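Peroxisomal acyl-coenzyme A oxidase 1 (Arabidopsis thaliana, PDB 1W07) catalyses the FAD-dependent, oxygen-consuming desaturation of long- and medium-chain acyl-CoAs to 2-trans-enoyl-CoAs in peroxisomal beta-oxidation, releasing hydrogen peroxide. Local coordinates at residues Ala43-Pro46 and Val47-Lys50. The protein carries 1 engineered substitution. Residues are numbered along the deposited sequence; the frame is centred on the assembly and turned at random.
Sequences ASDP and VFEK
D45 holds its CG anti to the backbone N (chi1 -163°), and this swings the carboxylate forward alongside V47. The F48 ring is brought beside D45 with CG next to its own backbone N (chi1 -64°). OD1 of D45 accepts a hydrogen bond from the backbone N of V47, at 3.0 Å. The N-H reaches OD1 on its anti side, well out of the carboxylate plane. OD1 of D45 also lies 3.5 Å from CB of V47, whose side chain runs beside that of D45. Carbonyl O of D45 accepts a hydrogen bond from the backbone N of F48, at 3.0 Å, so D45 grips the turn with both side chain and main chain. CD1 of F48 comes to 3.7 Å from CB of D45 in an oblique approach, with ring and carboxylate planes 48° apart. One residue on, N of E49 bonds to O of P46 at 3.2 Å.

The second carboxylate oxygen, OD2, is hydrogen-bonded to H71 of helix 58-78. H71 also meets the F48 ring edge-to-face, so the turn is tied to that helix through both residues. The bond from the D45 side chain to the N-H two residues on makes an Asx turn. It stands at the start of a short 3-10 turn at P46-V47, supported by the two successive backbone bonds, in the surface loop joining helices 29-43 and 58-78 of the N-terminal acyl-CoA oxidase region.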
# COMPACT_ATOMS: atom_id res chain seq x y z
N ALA B 43 -3.36 -1.47 28.79
CA ALA B 43 -3.78 -2.80 28.37
C ALA B 43 -4.77 -3.46 29.33
O ALA B 43 -5.68 -4.16 28.91
CB ALA B 43 -2.56 -3.70 28.18
N SER B 44 -4.57 -3.22 30.62
CA SER B 44 -5.44 -3.81 31.63
C SER B 44 -6.77 -3.09 31.83
O SER B 44 -7.64 -3.60 32.54
CB SER B 44 -4.68 -3.87 32.96
OG SER B 44 -4.35 -2.57 33.41
N ASP B 45 -6.96 -1.92 31.22
CA ASP B 45 -8.21 -1.15 31.39
C ASP B 45 -9.24 -1.49 30.31
O ASP B 45 -9.02 -1.27 29.13
CB ASP B 45 -7.92 0.36 31.36
CG ASP B 45 -9.05 1.20 31.93
OD1 ASP B 45 -10.24 0.84 31.75
OD2 ASP B 45 -8.76 2.26 32.54
N PRO B 46 -10.41 -2.03 30.71
CA PRO B 46 -11.48 -2.40 29.78
C PRO B 46 -11.93 -1.27 28.86
O PRO B 46 -12.28 -1.49 27.71
CB PRO B 46 -12.60 -2.86 30.70
CG PRO B 46 -11.87 -3.37 31.90
CD PRO B 46 -10.80 -2.33 32.10
N VAL B 47 -11.92 -0.04 29.38
CA VAL B 47 -12.36 1.11 28.59
C VAL B 47 -11.46 1.31 27.36
O VAL B 47 -11.90 1.86 26.35
CB VAL B 47 -12.34 2.42 29.45
CG1 VAL B 47 -12.79 3.62 28.62
CG2 VAL B 47 -13.25 2.26 30.68
N PHE B 48 -10.22 0.84 27.43
CA PHE B 48 -9.28 1.02 26.32
C PHE B 48 -9.19 -0.14 25.33
O PHE B 48 -8.21 -0.27 24.59
CB PHE B 48 -7.89 1.34 26.88
CG PHE B 48 -7.82 2.65 27.64
CD1 PHE B 48 -6.95 2.80 28.72
CD2 PHE B 48 -8.62 3.73 27.27
CE1 PHE B 48 -6.87 4.01 29.42
CE2 PHE B 48 -8.56 4.95 27.96
CZ PHE B 48 -7.68 5.09 29.04
N GLU B 49 -10.22 -0.97 25.32
CA GLU B 49 -10.29 -2.09 24.40
C GLU B 49 -10.36 -1.51 22.99
O GLU B 49 -11.03 -0.50 22.78
CB GLU B 49 -11.54 -2.92 24.68
CG GLU B 49 -11.84 -3.96 23.62
CD GLU B 49 -13.17 -4.66 23.83
OE1 GLU B 49 -14.15 -3.98 24.19
OE2 GLU B 49 -13.23 -5.89 23.62
N LYS B 50 -9.68 -2.14 22.04
CA LYS B 50 -9.73 -1.65 20.66
C LYS B 50 -9.70 -2.75 19.60
O LYS B 50 -9.60 -2.44 18.42
CB LYS B 50 -8.58 -0.68 20.39
CG LYS B 50 -7.24 -1.35 20.11
CD LYS B 50 -6.25 -1.12 21.25
CE LYS B 50 -4.99 -0.36 20.78
NZ LYS B 50 -4.04 -1.03 19.81
O HOH W 1 -13.11 -3.74 27.30